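Local coordinates for cell wall binding protein cwp8 (Peptoclostridium difficile, PDB 5J6Q), which probably anchors in the bacterial cell wall through its three CWB2 domains, as a protein associated with the S-layer, at residues 118-121 against 127-130; 299-304 against 537-542; 429-434 against 531-536. One frame throughout, in Å; residues are numbered along the deposited sequence.

Contact 1. Residues 118-121 against 127-130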
ATOM      1  N   LEU A 118     -39.289  24.807 -56.301  1.00165.61           N
ATOM      2  CA  LEU A 118     -38.736  23.807 -57.203  1.00157.66           C
ATOM      3  C   LEU A 118     -39.470  22.484 -57.068  1.00151.65           C
ATOM      4  O   LEU A 118     -40.266  22.303 -56.148  1.00149.68           O
ATOM      5  CB  LEU A 118     -37.253  23.590 -56.889  1.00155.40           C
ATOM      6  CG  LEU A 118     -36.403  24.844 -56.975  1.00155.70           C
ATOM      7  CD1 LEU A 118     -35.044  24.568 -56.378  1.00155.88           C
ATOM      8  CD2 LEU A 118     -36.259  25.269 -58.418  1.00155.88           C
ATOM      9  N   THR A 119     -39.196  21.555 -57.982  1.00144.96           N
ATOM     10  CA  THR A 119     -39.830  20.239 -57.971  1.00134.03           C
ATOM     11  C   THR A 119     -38.850  19.165 -58.411  1.00125.07           C
ATOM     12  O   THR A 119     -38.114  19.348 -59.384  1.00120.61           O
ATOM     13  CB  THR A 119     -41.051  20.205 -58.904  1.00131.84           C
ATOM     14  OG1 THR A 119     -40.727  20.900 -60.110  1.00134.08           O
ATOM     15  CG2 THR A 119     -42.274  20.835 -58.268  1.00132.75           C
ATOM     16  N   ALA A 120     -38.845  18.044 -57.699  1.00115.77           N
ATOM     17  CA  ALA A 120     -37.958  16.929 -58.015  1.00104.88           C
ATOM     18  C   ALA A 120     -38.738  15.623 -58.196  1.00 96.26           C
ATOM     19  O   ALA A 120     -39.721  15.369 -57.489  1.00 92.03           O
ATOM     20  CB  ALA A 120     -36.926  16.760 -56.911  1.00100.86           C
ATOM     21  N   THR A 121     -38.296  14.806 -59.154  1.00 88.71           N
ATOM     22  CA  THR A 121     -38.909  13.519 -59.463  1.00 81.68           C
ATOM     23  C   THR A 121     -37.862  12.419 -59.517  1.00 74.32           C
ATOM     24  O   THR A 121     -36.897  12.564 -60.278  1.00 70.97           O
ATOM     25  CB  THR A 121     -39.566  13.559 -60.852  1.00 79.04           C
ATOM     26  OG1 THR A 121     -40.381  14.723 -60.943  1.00 75.26           O
ATOM     27  CG2 THR A 121     -40.403  12.290 -61.136  1.00 72.65           C
ATOM     28  N   THR A 127     -30.913   8.483 -59.663  1.00 71.22           N
ATOM     29  CA  THR A 127     -31.026   9.763 -60.374  1.00 64.80           C
ATOM     30  C   THR A 127     -32.335  10.421 -60.014  1.00 64.80           C
ATOM     31  O   THR A 127     -33.353   9.744 -59.912  1.00 68.02           O
ATOM     32  CB  THR A 127     -30.986   9.613 -61.903  1.00 62.93           C
ATOM     33  OG1 THR A 127     -32.030   8.714 -62.320  1.00 63.93           O
ATOM     34  CG2 THR A 127     -29.647   9.087 -62.389  1.00 59.33           C
ATOM     35  N   VAL A 128     -32.311  11.734 -59.824  1.00 69.36           N
ATOM     36  CA  VAL A 128     -33.461  12.573 -59.507  1.00 73.89           C
ATOM     37  C   VAL A 128     -33.365  13.833 -60.390  1.00 80.31           C
ATOM     38  O   VAL A 128     -32.290  14.436 -60.513  1.00 84.29           O
ATOM     39  CB  VAL A 128     -33.483  12.978 -58.013  1.00 75.04           C
ATOM     40  CG1 VAL A 128     -34.718  13.831 -57.709  1.00 72.13           C
ATOM     41  CG2 VAL A 128     -33.457  11.745 -57.126  1.00 74.37           C
ATOM     42  N   GLU A 129     -34.466  14.211 -60.994  1.00 83.64           N
ATOM     43  CA  GLU A 129     -34.544  15.362 -61.867  1.00 90.79           C
ATOM     44  C   GLU A 129     -35.024  16.549 -61.071  1.00 95.45           C
ATOM     45  O   GLU A 129     -35.979  16.412 -60.304  1.00 96.68           O
ATOM     46  CB  GLU A 129     -35.515  15.074 -63.020  1.00 92.58           C
ATOM     47  CG  GLU A 129     -35.686  16.237 -63.979  1.00 93.10           C
ATOM     48  CD  GLU A 129     -36.927  16.079 -64.836  1.00 92.28           C
ATOM     49  OE1 GLU A 129     -38.039  16.128 -64.278  1.00 87.99           O
ATOM     50  OE2 GLU A 129     -36.782  15.892 -66.057  1.00 94.16           O
ATOM     51  N   VAL A 130     -34.372  17.704 -61.234  1.00102.14           N
ATOM     52  CA  VAL A 130     -34.782  18.901 -60.498  1.00111.73           C
ATOM     53  C   VAL A 130     -35.018  20.048 -61.476  1.00116.57           C
ATOM     54  O   VAL A 130     -34.184  20.308 -62.335  1.00117.10           O
ATOM     55  CB  VAL A 130     -33.722  19.288 -59.434  1.00114.85           C
ATOM     56  CG1 VAL A 130     -34.220  20.461 -58.595  1.00115.07           C
ATOM     57  CG2 VAL A 130     -33.410  18.097 -58.534  1.00115.09           C
TER

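Contact 2. Residues 299-304 against 537-542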
ATOM      1  N   VAL A 299      14.423  -2.609  16.163  1.00 39.77           N
ATOM      2  CA  VAL A 299      13.999  -1.205  16.345  1.00 41.89           C
ATOM      3  C   VAL A 299      12.487  -1.042  16.156  1.00 44.89           C
ATOM      4  O   VAL A 299      11.823  -0.311  16.929  1.00 43.29           O
ATOM      5  CB  VAL A 299      14.750  -0.278  15.348  1.00 45.92           C
ATOM      6  CG1 VAL A 299      14.291   1.168  15.542  1.00 40.48           C
ATOM      7  CG2 VAL A 299      16.305  -0.393  15.520  1.00 36.57           C
ATOM      8  N   GLU A 300      11.899  -1.690  15.104  1.00 45.58           N
ATOM      9  CA  GLU A 300      10.440  -1.560  14.910  1.00 44.06           C
ATOM     10  C   GLU A 300       9.649  -2.139  16.081  1.00 41.58           C
ATOM     11  O   GLU A 300       8.581  -1.572  16.393  1.00 39.45           O
ATOM     12  CB  GLU A 300       9.922  -2.176  13.574  1.00 44.48           C
ATOM     13  CG  GLU A 300      10.512  -1.487  12.337  1.00 48.37           C
ATOM     14  CD  GLU A 300      10.218   0.044  12.333  1.00 56.01           C
ATOM     15  OE1 GLU A 300       9.063   0.408  12.418  1.00 57.61           O
ATOM     16  OE2 GLU A 300      11.154   0.850  12.265  1.00 61.45           O
ATOM     17  N   VAL A 301      10.118  -3.228  16.730  1.00 35.03           N
ATOM     18  CA  VAL A 301       9.427  -3.696  17.946  1.00 36.71           C
ATOM     19  C   VAL A 301       9.583  -2.586  19.023  1.00 41.21           C
ATOM     20  O   VAL A 301       8.600  -2.234  19.692  1.00 36.48           O
ATOM     21  CB  VAL A 301       9.961  -5.038  18.523  1.00 37.63           C
ATOM     22  CG1 VAL A 301       9.404  -5.340  19.933  1.00 29.23           C
ATOM     23  CG2 VAL A 301       9.571  -6.163  17.562  1.00 38.06           C
ATOM     24  N   SER A 302      10.789  -2.043  19.166  1.00 40.11           N
ATOM     25  CA  SER A 302      11.024  -0.994  20.168  1.00 44.88           C
ATOM     26  C   SER A 302      10.102   0.214  19.897  1.00 44.89           C
ATOM     27  O   SER A 302       9.473   0.729  20.835  1.00 42.54           O
ATOM     28  CB  SER A 302      12.484  -0.566  20.191  1.00 43.22           C
ATOM     29  OG  SER A 302      12.735   0.206  21.350  1.00 47.11           O
ATOM     30  N   LYS A 303       9.969   0.640  18.630  1.00 44.87           N
ATOM     31  CA  LYS A 303       9.025   1.740  18.397  1.00 44.29           C
ATOM     32  C   LYS A 303       7.592   1.393  18.789  1.00 46.60           C
ATOM     33  O   LYS A 303       6.850   2.278  19.218  1.00 43.97           O
ATOM     34  CB  LYS A 303       9.074   2.177  16.963  1.00 42.32           C
ATOM     35  CG  LYS A 303      10.439   2.879  16.723  1.00 41.33           C
ATOM     36  CD  LYS A 303      10.703   2.762  15.238  1.00 59.39           C
ATOM     37  CE  LYS A 303      11.874   3.596  14.764  1.00 68.28           C
ATOM     38  NZ  LYS A 303      11.626   4.008  13.360  1.00 68.75           N
ATOM     39  N   GLU A 304       7.210   0.101  18.704  1.00 40.97           N
ATOM     40  CA  GLU A 304       5.877  -0.248  19.064  1.00 41.26           C
ATOM     41  C   GLU A 304       5.734  -0.211  20.553  1.00 43.16           C
ATOM     42  O   GLU A 304       4.701   0.224  21.058  1.00 43.25           O
ATOM     43  CB  GLU A 304       5.500  -1.632  18.516  1.00 38.89           C
ATOM     44  CG  GLU A 304       4.033  -1.916  18.687  1.00 48.53           C
ATOM     45  CD  GLU A 304       3.139  -1.007  17.820  1.00 58.12           C
ATOM     46  OE1 GLU A 304       3.574  -0.593  16.685  1.00 57.67           O
ATOM     47  OE2 GLU A 304       2.012  -0.743  18.282  1.00 51.79           O
ATOM     48  N   ALA A 537       8.872 -10.952  22.207  1.00 32.28           N
ATOM     49  CA  ALA A 537       8.152 -11.556  23.312  1.00 29.80           C
ATOM     50  C   ALA A 537       7.678 -10.475  24.419  1.00 31.03           C
ATOM     51  O   ALA A 537       6.593 -10.677  24.879  1.00 30.06           O
ATOM     52  CB  ALA A 537       8.991 -12.645  23.955  1.00 26.26           C
ATOM     53  N   PRO A 538       8.439  -9.408  24.869  1.00 32.24           N
ATOM     54  CA  PRO A 538       7.897  -8.453  25.898  1.00 36.02           C
ATOM     55  C   PRO A 538       6.747  -7.718  25.318  1.00 38.47           C
ATOM     56  O   PRO A 538       5.838  -7.268  26.040  1.00 44.23           O
ATOM     57  CB  PRO A 538       9.104  -7.523  26.225  1.00 36.81           C
ATOM     58  CG  PRO A 538      10.278  -8.042  25.239  1.00 36.55           C
ATOM     59  CD  PRO A 538       9.912  -9.412  24.860  1.00 36.28           C
ATOM     60  N   LEU A 539       6.772  -7.527  23.943  1.00 38.38           N
ATOM     61  CA  LEU A 539       5.674  -6.862  23.309  1.00 36.10           C
ATOM     62  C   LEU A 539       4.429  -7.766  23.372  1.00 37.86           C
ATOM     63  O   LEU A 539       3.332  -7.306  23.818  1.00 33.72           O
ATOM     64  CB  LEU A 539       6.072  -6.460  21.897  1.00 39.11           C
ATOM     65  CG  LEU A 539       4.873  -6.142  21.015  1.00 37.84           C
ATOM     66  CD1 LEU A 539       4.238  -4.842  21.469  1.00 26.00           C
ATOM     67  CD2 LEU A 539       5.296  -5.921  19.591  1.00 24.03           C
ATOM     68  N   ALA A 540       4.566  -9.042  22.984  1.00 33.54           N
ATOM     69  CA  ALA A 540       3.422  -9.937  23.114  1.00 34.84           C
ATOM     70  C   ALA A 540       3.032 -10.057  24.634  1.00 35.34           C
ATOM     71  O   ALA A 540       1.835 -10.144  24.895  1.00 33.32           O
ATOM     72  CB  ALA A 540       3.737 -11.307  22.603  1.00 30.58           C
ATOM     73  N   ALA A 541       4.029 -10.064  25.596  1.00 32.79           N
ATOM     74  CA  ALA A 541       3.668 -10.113  27.036  1.00 39.81           C
ATOM     75  C   ALA A 541       2.771  -8.896  27.386  1.00 40.14           C
ATOM     76  O   ALA A 541       1.723  -9.081  28.045  1.00 38.85           O
ATOM     77  CB  ALA A 541       4.914 -10.048  27.910  1.00 35.77           C
ATOM     78  N   SER A 542       3.165  -7.670  26.954  1.00 40.37           N
ATOM     79  CA  SER A 542       2.356  -6.415  27.246  1.00 41.46           C
ATOM     80  C   SER A 542       0.936  -6.580  26.697  1.00 44.37           C
ATOM     81  O   SER A 542      -0.014  -6.042  27.229  1.00 45.50           O
ATOM     82  CB  SER A 542       2.998  -5.186  26.587  1.00 39.03           C
ATOM     83  OG  SER A 542       4.208  -4.866  27.259  1.00 39.50           O
TER

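Contact 3. Residues 429-434 against 531-536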
ATOM      1  N   ASP A 429      12.020 -24.696  21.305  1.00 47.78           N
ATOM      2  CA  ASP A 429      10.860 -25.063  22.157  1.00 47.44           C
ATOM      3  C   ASP A 429      10.643 -23.999  23.180  1.00 45.71           C
ATOM      4  O   ASP A 429       9.496 -23.729  23.587  1.00 44.05           O
ATOM      5  CB  ASP A 429      11.056 -26.369  22.973  1.00 37.72           C
ATOM      6  CG  ASP A 429      10.951 -27.607  22.149  1.00 55.70           C
ATOM      7  OD1 ASP A 429      10.364 -27.545  21.009  1.00 60.91           O
ATOM      8  OD2 ASP A 429      11.427 -28.641  22.604  1.00 66.42           O
ATOM      9  N   ALA A 430      11.752 -23.444  23.649  1.00 44.07           N
ATOM     10  CA  ALA A 430      11.764 -22.453  24.706  1.00 41.35           C
ATOM     11  C   ALA A 430      11.136 -21.157  24.321  1.00 45.38           C
ATOM     12  O   ALA A 430      10.319 -20.671  25.094  1.00 50.14           O
ATOM     13  CB  ALA A 430      13.188 -22.222  25.155  1.00 44.71           C
ATOM     14  N   MET A 431      11.501 -20.576  23.144  1.00 43.93           N
ATOM     15  CA  MET A 431      10.973 -19.335  22.614  1.00 34.45           C
ATOM     16  C   MET A 431       9.456 -19.234  22.685  1.00 32.61           C
ATOM     17  O   MET A 431       8.925 -18.162  22.732  1.00 28.29           O
ATOM     18  CB  MET A 431      11.319 -19.288  21.162  1.00 36.67           C
ATOM     19  CG  MET A 431      11.071 -18.014  20.605  1.00 37.08           C
ATOM     20  SD  MET A 431      12.337 -16.854  21.234  1.00 44.06           S
ATOM     21  CE  MET A 431      13.809 -17.723  20.707  1.00 46.86           C
ATOM     22  N   SER A 432       8.797 -20.343  22.644  1.00 27.85           N
ATOM     23  CA  SER A 432       7.364 -20.428  22.724  1.00 31.65           C
ATOM     24  C   SER A 432       6.772 -19.965  24.106  1.00 32.99           C
ATOM     25  O   SER A 432       5.596 -19.529  24.201  1.00 30.74           O
ATOM     26  CB  SER A 432       7.014 -21.882  22.412  1.00 37.30           C
ATOM     27  OG  SER A 432       6.877 -22.110  21.015  1.00 34.81           O
ATOM     28  N   ILE A 433       7.593 -20.018  25.162  1.00 34.66           N
ATOM     29  CA  ILE A 433       7.153 -19.637  26.519  1.00 30.20           C
ATOM     30  C   ILE A 433       7.704 -18.277  26.919  1.00 31.25           C
ATOM     31  O   ILE A 433       7.355 -17.810  27.981  1.00 39.18           O
ATOM     32  CB  ILE A 433       7.626 -20.830  27.442  1.00 37.94           C
ATOM     33  CG1 ILE A 433       6.785 -20.893  28.724  1.00 44.39           C
ATOM     34  CG2 ILE A 433       9.118 -20.662  27.803  1.00 35.51           C
ATOM     35  CD1 ILE A 433       5.251 -20.879  28.517  1.00 44.66           C
ATOM     36  N   SER A 434       8.562 -17.589  26.082  1.00 34.69           N
ATOM     37  CA  SER A 434       9.046 -16.259  26.458  1.00 34.06           C
ATOM     38  C   SER A 434       7.930 -15.241  26.743  1.00 36.87           C
ATOM     39  O   SER A 434       8.047 -14.587  27.753  1.00 37.27           O
ATOM     40  CB  SER A 434       9.977 -15.703  25.371  1.00 36.38           C
ATOM     41  OG  SER A 434      11.195 -16.447  25.434  1.00 36.90           O
ATOM     42  N   VAL A 531      15.495 -14.922  16.387  1.00 34.36           N
ATOM     43  CA  VAL A 531      15.740 -13.624  17.054  1.00 37.70           C
ATOM     44  C   VAL A 531      14.527 -12.702  16.990  1.00 33.55           C
ATOM     45  O   VAL A 531      14.293 -11.938  17.916  1.00 34.37           O
ATOM     46  CB  VAL A 531      16.971 -12.944  16.410  1.00 39.27           C
ATOM     47  CG1 VAL A 531      16.696 -12.726  14.908  1.00 36.00           C
ATOM     48  CG2 VAL A 531      17.260 -11.598  17.119  1.00 33.62           C
ATOM     49  N   ASP A 532      13.732 -12.770  15.901  1.00 33.60           N
ATOM     50  CA  ASP A 532      12.563 -11.886  15.820  1.00 33.36           C
ATOM     51  C   ASP A 532      11.552 -12.202  16.988  1.00 27.83           C
ATOM     52  O   ASP A 532      10.997 -11.309  17.627  1.00 31.80           O
ATOM     53  CB  ASP A 532      11.887 -12.040  14.435  1.00 30.52           C
ATOM     54  CG  ASP A 532      12.698 -11.382  13.301  1.00 34.99           C
ATOM     55  OD1 ASP A 532      13.657 -10.606  13.601  1.00 36.80           O
ATOM     56  OD2 ASP A 532      12.379 -11.617  12.160  1.00 36.23           O
ATOM     57  N   ALA A 533      11.321 -13.467  17.189  1.00 26.06           N
ATOM     58  CA  ALA A 533      10.482 -13.989  18.177  1.00 33.51           C
ATOM     59  C   ALA A 533      10.974 -13.426  19.546  1.00 33.24           C
ATOM     60  O   ALA A 533      10.170 -12.885  20.297  1.00 35.62           O
ATOM     61  CB  ALA A 533      10.539 -15.506  18.162  1.00 32.73           C
ATOM     62  N   LEU A 534      12.274 -13.549  19.849  1.00 34.29           N
ATOM     63  CA  LEU A 534      12.798 -13.089  21.109  1.00 32.71           C
ATOM     64  C   LEU A 534      12.714 -11.530  21.228  1.00 35.36           C
ATOM     65  O   LEU A 534      12.361 -11.080  22.293  1.00 34.21           O
ATOM     66  CB  LEU A 534      14.205 -13.716  21.361  1.00 35.15           C
ATOM     67  CG  LEU A 534      15.332 -12.987  20.782  1.00 48.92           C
ATOM     68  CD1 LEU A 534      15.802 -11.873  21.787  1.00 42.46           C
ATOM     69  CD2 LEU A 534      16.424 -13.978  20.444  1.00 51.72           C
ATOM     70  N   THR A 535      12.931 -10.703  20.175  1.00 38.28           N
ATOM     71  CA  THR A 535      12.747  -9.247  20.441  1.00 33.95           C
ATOM     72  C   THR A 535      11.264  -8.905  20.661  1.00 34.05           C
ATOM     73  O   THR A 535      10.981  -7.982  21.426  1.00 31.06           O
ATOM     74  CB  THR A 535      13.275  -8.362  19.309  1.00 31.71           C
ATOM     75  OG1 THR A 535      12.707  -8.711  18.070  1.00 34.24           O
ATOM     76  CG2 THR A 535      14.799  -8.430  19.187  1.00 36.16           C
ATOM     77  N   ALA A 536      10.306  -9.685  20.042  1.00 32.74           N
ATOM     78  CA  ALA A 536       8.907  -9.388  20.288  1.00 31.16           C
ATOM     79  C   ALA A 536       8.261 -10.035  21.547  1.00 31.40           C
ATOM     80  O   ALA A 536       7.122  -9.628  21.918  1.00 32.65           O
ATOM     81  CB  ALA A 536       8.059  -9.763  19.066  1.00 30.74           C
TER

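Contact 1. Residues 118-121 against 127-130
Two backbone hydrogen bonds join Thr121 and Glu129 reciprocally, which makes them a hydrogen-bonded antiparallel pair. Thr121 N reaches Glu129 O over 3.0 Å, lying in the carbonyl plane but less straight than its partner. The return bond, Glu129 N to Thr121 O, is also 3.0 Å long and nearly linear, 172° at the hydrogen, although its donor is tilted out of the carbonyl plane. The N-to-C directions of the two short strand segments make 155°, antiparallel with a clear twist.

A second set of contacts is of the CA-H···O kind. Ala120 CA lies 3.1 Å from Glu129 O, which therefore accepts from both Ala120 and Thr121, and Val130 CA approaches Thr119 O at 3.5 Å.

Apolar contact is confined to one face of the sheet. There the methyl of Ala120 meets Val128 CG1 at 3.8 Å and Val130 CG2 at 4.1 Å. Val128 has CG1 anti to its backbone N (chi1 -179°), which carries that methyl across to the alanine. Thr121 and Glu129 point to the other face. The contact pairs the two arms of a beta hairpin (strands 118-124 and 127-132), which strand 140-143 extends to a three-stranded antiparallel sheet with helix 96-111 against one face.

Contact 2. Residues 299-304 against 537-542
Leu539 projects towards segment 299-304 of helix 294-305 and is met there by two side chains one helical turn apart, Val301 and Glu304. The CA atoms of Val301 and Leu539 are 7.3 Å apart, near enough for short branches to span the gap between the two helices.

Val301 offers a single methyl. With CG1 anti to its backbone N (chi1 169°), that methyl lies against the base of the leucine, 4.0 Å from Leu539 CB, and brushes Leu539 CD2 at 4.2 Å. The two side chains meet at a slant instead of lying alongside each other. Leu539 in turn divides its branches between the partners: CD2 stays by Val301, while CD1 extends to Glu304, where it meets CG at 4.0 Å.

Glu304 takes part through its aliphatic stem. Its CB starts towards the other helix, but the bend at chi2 (67°) turns the chain, and the carboxylate leads away from Leu539. A bound sulfate, probably from the crystallisation liquor, sits about 3 Å from this side chain.

Other faces of the two segments are engaged with different neighbours. On 299-304, Lys303 and Glu300 form a long, weakly bonded salt bridge, NZ to OE2 3.4 Å, and Lys303 packs on helix 349-359. On 537-542, Pro538 lies against helix 329-334, and Ala540 against helix 434-438.

No hydrogen bond crosses between the segments, and nearly all of the 141 Å² they bury comes from three residues. Cohesion here therefore probably comes from dispersion and from the removal of methyl and methylene groups from water, with the one charged participant contributing its carbon atoms and keeping its carboxylate at the exposed margin.

Contact 3. Residues 429-434 against 531-536
Met431 reaches across to the first turn of helix 531-542 and touches Ala533 and Leu534. Its CG meets the methyl of Ala533 at 3.5 Å, a tight carbon-carbon approach. The sulfur then lies beside Leu534, 3.7 Å from CB of that leucine and 3.6 Å from its backbone N, and Met431 CE closes the series at 4.1 Å from Leu534 CB. The thioether thus passes over Ala533 and on to Leu534 CB.

The torsions of the methionine account for this path. CG is anti to the backbone N (chi1 -169°), which sends the chain out towards the helix; the bend at chi2 brings SD up to the helix, and that at chi3 turns CE along it towards its N-terminal end. On the opposing side Leu534 has CG between its backbone N and carbonyl carbon, the crowded position (chi1 86°), and presents CB to the sulfur.

All three touching residues are buried, and the contact joins the second and third CWB2 sequence ranges, whose helices pack about parallel four-stranded sheets, the last of them including strand 286-289. This is consistent with a Toprim-type fold for the CWB2 module.

Further out, Met431 and Leu534 both pack on Ile322 of helix 322-327, while Met431 and Ala533 share Leu549 of strand 547-549. The backbone of the methionine segment is turned by Ile433 N bonding to Ala430 O at 2.8 Å. Side-chain bonds fasten the same segment to its surroundings: Ser432 OG to Asn502 ND2, and Ser434 OG to the carbonyl of Leu326.

In the fold
From the N terminus, contact 1 first closes a hairpin with five residues between its segments, three of them still strand. Its centre is 94 Å from that of contact 2 and 99 Å from that of contact 3, on the opposite side of the chain's centre. Contact 2 opens in helix 294-305 and closes 233 residues later in helix 531-542; contact 3, spanning 97 residues, nests inside that loop. Both use helix 531-542: its first half meets 429-434 and its second half 299-304, though each half also touches the other's partner, Val301 CG1 lying 3.4 Å from Thr535 O and Ala537 CB 3.5 Å from Ser434 CB. Together they tie the three CWB2 ranges around one helix.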